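Local coordinates for peptide ABC transporter permease (PDB 6EXS), which probably imports peptides across the membrane as a POT-family transporter, including the thioalcohol-conjugated dipeptide that is a precursor of human underarm odour, at residues 159-163 against 341-345; 21-26 against 154-160. All blocks are in the same frame, centred on the assembly; numbering follows the deposited sequence.

Interaction 1 of 2, residues 159-163 against 341-345. With C3H (2-[[(2~{R})-2-azanyl-3-[(3~{S})-3-methyl-1-oxidanyl-hexan-3-yl]sulfanyl-propanoyl]amino]ethanoic acid), chain O.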
loop_
_atom_site.group_PDB
_atom_site.type_symbol
_atom_site.label_atom_id
_atom_site.label_comp_id
_atom_site.label_asym_id
_atom_site.label_seq_id
_atom_site.Cartn_x
_atom_site.Cartn_y
_atom_site.Cartn_z
ATOM N N ASN A 159 -4.318 6.075 -8.564
ATOM C CA ASN A 159 -5.463 6.763 -7.953
ATOM C C ASN A 159 -6.724 6.734 -8.823
ATOM O O ASN A 159 -7.825 6.692 -8.262
ATOM C CB ASN A 159 -5.111 8.181 -7.538
ATOM C CG ASN A 159 -4.005 8.262 -6.526
ATOM O OD1 ASN A 159 -2.942 8.820 -6.792
ATOM N ND2 ASN A 159 -4.229 7.722 -5.339
ATOM N N LEU A 160 -6.579 6.712 -10.177
ATOM C CA LEU A 160 -7.749 6.594 -11.058
ATOM C C LEU A 160 -8.372 5.202 -10.925
ATOM O O LEU A 160 -9.595 5.088 -10.853
ATOM C CB LEU A 160 -7.437 6.929 -12.524
ATOM C CG LEU A 160 -7.331 8.426 -12.854
ATOM C CD1 LEU A 160 -6.531 8.640 -14.109
ATOM C CD2 LEU A 160 -8.714 9.085 -12.979
ATOM N N GLY A 161 -7.522 4.172 -10.824
ATOM C CA GLY A 161 -7.968 2.799 -10.622
ATOM C C GLY A 161 -8.630 2.647 -9.265
ATOM O O GLY A 161 -9.735 2.108 -9.165
ATOM N N ALA A 162 -7.976 3.193 -8.217
ATOM C CA ALA A 162 -8.467 3.210 -6.840
ATOM C C ALA A 162 -9.776 4.003 -6.679
ATOM O O ALA A 162 -10.569 3.656 -5.809
ATOM C CB ALA A 162 -7.405 3.763 -5.908
ATOM N N LEU A 163 -9.994 5.061 -7.493
ATOM C CA LEU A 163 -11.194 5.906 -7.441
ATOM C C LEU A 163 -12.405 5.284 -8.131
ATOM O O LEU A 163 -13.476 5.271 -7.536
ATOM C CB LEU A 163 -10.913 7.335 -7.989
ATOM C CG LEU A 163 -12.122 8.224 -8.343
ATOM C CD1 LEU A 163 -12.936 8.633 -7.088
ATOM C CD2 LEU A 163 -11.699 9.438 -9.132
ATOM N N LEU A 341 -9.729 10.321 -4.665
ATOM C CA LEU A 341 -10.351 11.510 -5.269
ATOM C C LEU A 341 -9.641 12.794 -4.811
ATOM O O LEU A 341 -9.304 13.635 -5.652
ATOM C CB LEU A 341 -11.857 11.598 -4.959
ATOM C CG LEU A 341 -12.589 12.864 -5.459
ATOM C CD1 LEU A 341 -12.681 12.891 -6.977
ATOM C CD2 LEU A 341 -13.965 12.983 -4.845
ATOM N N PHE A 342 -9.398 12.934 -3.492
ATOM C CA PHE A 342 -8.720 14.107 -2.924
ATOM C C PHE A 342 -7.257 14.206 -3.345
ATOM O O PHE A 342 -6.764 15.318 -3.527
ATOM C CB PHE A 342 -8.888 14.167 -1.404
ATOM C CG PHE A 342 -10.200 14.803 -1.008
ATOM C CD1 PHE A 342 -11.401 14.113 -1.157
ATOM C CD2 PHE A 342 -10.241 16.101 -0.515
ATOM C CE1 PHE A 342 -12.618 14.716 -0.832
ATOM C CE2 PHE A 342 -11.461 16.700 -0.175
ATOM C CZ PHE A 342 -12.640 16.005 -0.339
ATOM N N ILE A 343 -6.579 13.053 -3.542
ATOM C CA ILE A 343 -5.203 13.023 -4.038
ATOM C C ILE A 343 -5.231 13.566 -5.469
ATOM O O ILE A 343 -4.494 14.494 -5.764
ATOM C CB ILE A 343 -4.548 11.614 -3.927
ATOM C CG1 ILE A 343 -4.313 11.232 -2.446
ATOM C CG2 ILE A 343 -3.216 11.565 -4.712
ATOM C CD1 ILE A 343 -3.981 9.805 -2.210
ATOM N N LEU A 344 -6.130 13.044 -6.323
ATOM C CA LEU A 344 -6.281 13.489 -7.709
ATOM C C LEU A 344 -6.584 14.979 -7.840
ATOM O O LEU A 344 -5.985 15.647 -8.679
ATOM C CB LEU A 344 -7.332 12.647 -8.467
ATOM C CG LEU A 344 -6.906 11.243 -8.906
ATOM C CD1 LEU A 344 -8.110 10.374 -9.142
ATOM C CD2 LEU A 344 -6.052 11.274 -10.150
ATOM N N LEU A 345 -7.473 15.508 -6.996
ATOM C CA LEU A 345 -7.847 16.924 -7.061
ATOM C C LEU A 345 -6.835 17.874 -6.444
ATOM O O LEU A 345 -6.645 18.968 -6.976
ATOM C CB LEU A 345 -9.221 17.190 -6.398
ATOM C CG LEU A 345 -10.457 16.444 -6.899
ATOM C CD1 LEU A 345 -11.598 16.598 -5.915
ATOM C CD2 LEU A 345 -10.863 16.895 -8.289
HETATM O O2 C3H O . -3.167 3.727 -3.669
HETATM C C11 C3H O . -3.543 4.834 -3.514
HETATM O O3 C3H O . -2.760 5.856 -3.491
HETATM C C10 C3H O . -4.968 5.231 -3.261
HETATM N N1 C3H O . -5.736 4.205 -2.597
HETATM C C9 C3H O . -5.747 4.092 -1.280
HETATM O O1 C3H O . -4.730 4.074 -0.603
HETATM C C8 C3H O . -7.067 3.999 -0.588
HETATM N N C3H O . -8.097 3.674 -1.565
HETATM C C7 C3H O . -7.051 2.894 0.470
HETATM S S C3H O . -6.871 3.397 2.202
HETATM C C3 C3H O . -8.368 4.350 2.798
HETATM C C4 C3H O . -9.514 3.372 2.804
HETATM C C5 C3H O . -8.534 5.564 1.874
HETATM C C6 C3H O . -9.802 6.375 2.018
HETATM O O C3H O . -10.564 6.375 0.856
HETATM C C2 C3H O . -8.149 4.883 4.211
HETATM C C1 C3H O . -8.163 6.395 4.350
HETATM C C C3H O . -7.953 6.820 5.778
#

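Interaction 2 of 2, residues 21-26 against 154-160. With OLC ((2R)-2,3-dihydroxypropyl (9Z)-octadec-9-enoate), chain L; C3H (2-[[(2~{R})-2-azanyl-3-[(3~{S})-3-methyl-1-oxidanyl-hexan-3-yl]sulfanyl-propanoyl]amino]ethanoic acid), chain O.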
loop_
_atom_site.group_PDB
_atom_site.type_symbol
_atom_site.label_atom_id
_atom_site.label_comp_id
_atom_site.label_asym_id
_atom_site.label_seq_id
_atom_site.Cartn_x
_atom_site.Cartn_y
_atom_site.Cartn_z
ATOM N N LEU A 21 2.517 1.314 -19.910
ATOM C CA LEU A 21 2.566 1.001 -18.475
ATOM C C LEU A 21 1.515 1.734 -17.637
ATOM O O LEU A 21 1.124 1.213 -16.578
ATOM C CB LEU A 21 3.972 1.174 -17.899
ATOM C CG LEU A 21 5.027 0.269 -18.568
ATOM C CD1 LEU A 21 6.379 0.501 -18.003
ATOM C CD2 LEU A 21 4.651 -1.216 -18.511
ATOM N N PHE A 22 1.008 2.885 -18.132
ATOM C CA PHE A 22 -0.064 3.630 -17.477
ATOM C C PHE A 22 -1.351 2.792 -17.580
ATOM O O PHE A 22 -2.022 2.606 -16.565
ATOM C CB PHE A 22 -0.248 5.031 -18.105
ATOM C CG PHE A 22 -1.319 5.895 -17.469
ATOM C CD1 PHE A 22 -2.667 5.691 -17.755
ATOM C CD2 PHE A 22 -0.977 6.952 -16.631
ATOM C CE1 PHE A 22 -3.652 6.493 -17.176
ATOM C CE2 PHE A 22 -1.966 7.766 -16.068
ATOM C CZ PHE A 22 -3.294 7.525 -16.337
ATOM N N PHE A 23 -1.672 2.267 -18.794
ATOM C CA PHE A 23 -2.853 1.424 -19.055
ATOM C C PHE A 23 -2.770 0.126 -18.254
ATOM O O PHE A 23 -3.776 -0.297 -17.687
ATOM C CB PHE A 23 -2.968 1.116 -20.557
ATOM C CG PHE A 23 -4.243 0.446 -21.036
ATOM C CD1 PHE A 23 -4.422 -0.927 -20.903
ATOM C CD2 PHE A 23 -5.226 1.173 -21.694
ATOM C CE1 PHE A 23 -5.566 -1.557 -21.413
ATOM C CE2 PHE A 23 -6.369 0.545 -22.201
ATOM C CZ PHE A 23 -6.532 -0.815 -22.059
ATOM N N VAL A 24 -1.577 -0.502 -18.207
ATOM C CA VAL A 24 -1.319 -1.746 -17.467
ATOM C C VAL A 24 -1.498 -1.510 -15.958
ATOM O O VAL A 24 -2.243 -2.251 -15.315
ATOM C CB VAL A 24 0.072 -2.342 -17.820
ATOM C CG1 VAL A 24 0.454 -3.481 -16.880
ATOM C CG2 VAL A 24 0.126 -2.800 -19.272
ATOM N N GLU A 25 -0.843 -0.464 -15.402
ATOM C CA GLU A 25 -0.953 -0.116 -13.978
ATOM C C GLU A 25 -2.387 0.262 -13.604
ATOM O O GLU A 25 -2.880 -0.204 -12.581
ATOM C CB GLU A 25 0.038 0.995 -13.593
ATOM C CG GLU A 25 0.081 1.335 -12.109
ATOM C CD GLU A 25 0.759 0.360 -11.167
ATOM O OE1 GLU A 25 0.960 0.740 -9.992
ATOM O OE2 GLU A 25 1.122 -0.758 -11.597
ATOM N N PHE A 26 -3.066 1.068 -14.439
ATOM C CA PHE A 26 -4.462 1.441 -14.174
ATOM C C PHE A 26 -5.338 0.230 -13.845
ATOM O O PHE A 26 -6.048 0.264 -12.846
ATOM C CB PHE A 26 -5.090 2.236 -15.346
ATOM C CG PHE A 26 -6.577 2.445 -15.167
ATOM C CD1 PHE A 26 -7.061 3.479 -14.373
ATOM C CD2 PHE A 26 -7.494 1.578 -15.751
ATOM C CE1 PHE A 26 -8.435 3.652 -14.179
ATOM C CE2 PHE A 26 -8.870 1.751 -15.551
ATOM C CZ PHE A 26 -9.328 2.781 -14.758
ATOM N N PHE A 154 2.461 8.451 -14.053
ATOM C CA PHE A 154 2.330 7.020 -13.746
ATOM C C PHE A 154 1.462 6.745 -12.507
ATOM O O PHE A 154 0.633 5.834 -12.529
ATOM C CB PHE A 154 3.711 6.338 -13.622
ATOM C CG PHE A 154 3.677 4.883 -13.209
ATOM C CD1 PHE A 154 3.309 3.896 -14.113
ATOM C CD2 PHE A 154 4.019 4.502 -11.921
ATOM C CE1 PHE A 154 3.284 2.554 -13.730
ATOM C CE2 PHE A 154 3.984 3.160 -11.536
ATOM C CZ PHE A 154 3.631 2.196 -12.447
ATOM N N TYR A 155 1.635 7.544 -11.440
ATOM C CA TYR A 155 0.881 7.342 -10.212
ATOM C C TYR A 155 -0.567 7.855 -10.298
ATOM O O TYR A 155 -1.357 7.533 -9.407
ATOM C CB TYR A 155 1.639 7.888 -9.001
ATOM C CG TYR A 155 2.924 7.130 -8.755
ATOM C CD1 TYR A 155 2.906 5.785 -8.393
ATOM C CD2 TYR A 155 4.158 7.756 -8.878
ATOM C CE1 TYR A 155 4.092 5.074 -8.192
ATOM C CE2 TYR A 155 5.348 7.058 -8.684
ATOM C CZ TYR A 155 5.313 5.715 -8.344
ATOM O OH TYR A 155 6.495 5.040 -8.139
ATOM N N MET A 156 -0.943 8.553 -11.401
ATOM C CA MET A 156 -2.323 8.994 -11.652
ATOM C C MET A 156 -3.168 7.781 -12.013
ATOM O O MET A 156 -4.347 7.739 -11.668
ATOM C CB MET A 156 -2.400 10.014 -12.785
ATOM C CG MET A 156 -2.042 11.415 -12.362
ATOM S SD MET A 156 -2.129 12.608 -13.727
ATOM C CE MET A 156 -3.938 12.638 -14.030
ATOM N N SER A 157 -2.560 6.789 -12.704
ATOM C CA SER A 157 -3.205 5.529 -13.083
ATOM C C SER A 157 -3.601 4.743 -11.833
ATOM O O SER A 157 -4.663 4.118 -11.823
ATOM C CB SER A 157 -2.296 4.698 -13.991
ATOM O OG SER A 157 -1.145 4.164 -13.351
ATOM N N VAL A 158 -2.771 4.842 -10.760
ATOM C CA VAL A 158 -2.948 4.217 -9.442
ATOM C C VAL A 158 -4.237 4.744 -8.778
ATOM O O VAL A 158 -5.147 3.959 -8.503
ATOM C CB VAL A 158 -1.678 4.391 -8.534
ATOM C CG1 VAL A 158 -1.940 3.922 -7.103
ATOM C CG2 VAL A 158 -0.468 3.658 -9.115
ATOM N N ASN A 159 -4.318 6.075 -8.564
ATOM C CA ASN A 159 -5.463 6.763 -7.953
ATOM C C ASN A 159 -6.724 6.734 -8.823
ATOM O O ASN A 159 -7.825 6.692 -8.262
ATOM C CB ASN A 159 -5.111 8.181 -7.538
ATOM C CG ASN A 159 -4.005 8.262 -6.526
ATOM O OD1 ASN A 159 -2.942 8.820 -6.792
ATOM N ND2 ASN A 159 -4.229 7.722 -5.339
ATOM N N LEU A 160 -6.579 6.712 -10.177
ATOM C CA LEU A 160 -7.749 6.594 -11.058
ATOM C C LEU A 160 -8.372 5.202 -10.925
ATOM O O LEU A 160 -9.595 5.088 -10.853
ATOM C CB LEU A 160 -7.437 6.929 -12.524
ATOM C CG LEU A 160 -7.331 8.426 -12.854
ATOM C CD1 LEU A 160 -6.531 8.640 -14.109
ATOM C CD2 LEU A 160 -8.714 9.085 -12.979
HETATM C C24 OLC L . -0.637 14.932 -19.104
HETATM C C5 OLC L . -7.089 9.623 -19.380
HETATM C C4 OLC L . -5.781 10.387 -19.452
HETATM C C3 OLC L . -4.577 9.560 -19.037
HETATM C C2 OLC L . -3.239 10.268 -19.233
HETATM C C21 OLC L . -2.592 13.726 -18.092
HETATM C C1 OLC L . -2.969 11.368 -18.247
HETATM C C22 OLC L . -1.143 14.116 -17.935
HETATM O O19 OLC L . -3.057 11.252 -17.052
HETATM O O25 OLC L . 0.663 15.437 -18.845
HETATM O O23 OLC L . -1.004 14.865 -16.725
HETATM O O20 OLC L . -2.615 12.504 -18.869
HETATM O O2 C3H O . -3.167 3.727 -3.669
HETATM C C11 C3H O . -3.543 4.834 -3.514
HETATM O O3 C3H O . -2.760 5.856 -3.491
HETATM C C10 C3H O . -4.968 5.231 -3.261
HETATM N N1 C3H O . -5.736 4.205 -2.597
HETATM C C9 C3H O . -5.747 4.092 -1.280
HETATM O O1 C3H O . -4.730 4.074 -0.603
HETATM C C8 C3H O . -7.067 3.999 -0.588
HETATM N N C3H O . -8.097 3.674 -1.565
HETATM C C7 C3H O . -7.051 2.894 0.470
HETATM S S C3H O . -6.871 3.397 2.202
HETATM C C3 C3H O . -8.368 4.350 2.798
HETATM C C4 C3H O . -9.514 3.372 2.804
HETATM C C5 C3H O . -8.534 5.564 1.874
HETATM C C6 C3H O . -9.802 6.375 2.018
HETATM O O C3H O . -10.564 6.375 0.856
HETATM C C2 C3H O . -8.149 4.883 4.211
HETATM C C1 C3H O . -8.163 6.395 4.350
HETATM C C C3H O . -7.953 6.820 5.778
#

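Interaction 1 of 2, residues 159-163 against 341-345
The carbonyl oxygen of Asn159 accepts the amide of Leu163 in a helical bond of 2.8 Å (Leu163 N to Asn159 O), while methyl CD1 of Leu344 lies against the same oxygen from the neighbouring helix. Asn159 is a good example of a residue whose parts serve different partners. Its CB meets Leu344 CG at 3.8 Å. With CG turned anti to the carbonyl carbon (chi1 -60°), the amide then carries OD1 to Ile343 CG2, 3.5 Å away, and ND2 to the ligand. The Asn159 and Ile343 side chains cross at about a right angle, and Ile343 CD1 also lies close to ND2. From ND2 a weak, strongly bent hydrogen bond of 3.0 Å reaches carboxylate oxygen O3 of the bound conjugated peptide; Ala162 CB lies 3.7 Å from N1 of the ligand, a van der Waals approach. In this major facilitator fold the contact packs helix 147-174 of the N-terminal bundle against helix 338-357 of the C-terminal bundle, beside the ligand cavity between the two halves; they run roughly antiparallel, the short segments 9.5 Å apart at an angle of 143°. The next turn is joined by leucines. Leu163 divides its branches: CD1 touches Leu341 CB at 3.8 Å, and CD2 touches Leu344 CD1 at 3.7 Å. Leu344 is thus the common neighbour, its CD1 also facing Leu160 CD2 and its CD2 approaching Leu160 CG. Pro340 packs against Asn159, Ala162 and Leu163, and Leu163 O is hydrogen-bonded to Ser337 OG, just before helix 338-357 begins.

Interaction 2 of 2, residues 21-26 against 154-160
Glu25 reaches from its helix across Ser157, Phe154 and Val158, and almost every atom of its side chain has a neighbour there. CB lies beside Ser157 OG and Phe154 CE1. CG comes still nearer the serine, 3.3 Å from Ser157 OG. A bend at chi2 then takes CD to the Phe154 ring, 3.6 Å from Phe154 CZ, with the carboxylate and ring planes 28° apart. At the tip OE1 touches Val158 CG2 at 3.4 Å, the glutamate and valine side chains lying side by side and pointing the same way, while OE2 remains near Phe154 CZ. Glu25 is the first glutamate of the ExxER sequence on helix 16-44, a signature of POT transporters that has been linked in relatives to proton coupling. Helices 16-44 and 147-174, both of the N-terminal bundle of the major facilitator fold, run nearly parallel here, their segments 8.1 Å apart at 26°, a closeness consistent with the small side chain of Ser157 at the crossing. Ser157 CB points at the partner helix, and chi1 (69°) turns the hydroxyl back to Phe154 O, with 2.6 Å from Ser157 OG. That CB sits over the centre of the Phe22 ring, a CH-pi contact of 3.5 Å from Ser157 CB to the ring centroid. Phe22 is a knob in the hole formed by Phe154, Met156, Ser157 and Leu160; Met156 CB and Leu160 CD1 are at the ring's edge, and the acyl chain of a bound monoolein lies over the rim of the opposite face. One turn on, the Phe26 CA-H points at Ser157 O, 3.6 Å from CA to the oxygen, and the edge of the Phe26 ring meets Leu160, with CE1 3.8 Å from Leu160 CB.

Interactions 1 and 2 are overlapping contacts on helix 147-174, their centres 10 Å apart, and they share Asn159 and Leu160. Leu160 touches residues of both neighbouring helices: Leu344 in interaction 1, Phe22 and Phe26 in interaction 2. The contacts also meet directly, with Gly161 N 3.5 Å from Phe26 CE1 and Leu344 CD2 4.2 Å from Met156 O. Both border the ligand's carboxylate. Asn159 meets its O3, and Val158 CG1, on the valine that also packs against Glu25, lies 3.7 Å from its O2. Val158 thus touches both the ligand and the glutamate of the ExxER sequence.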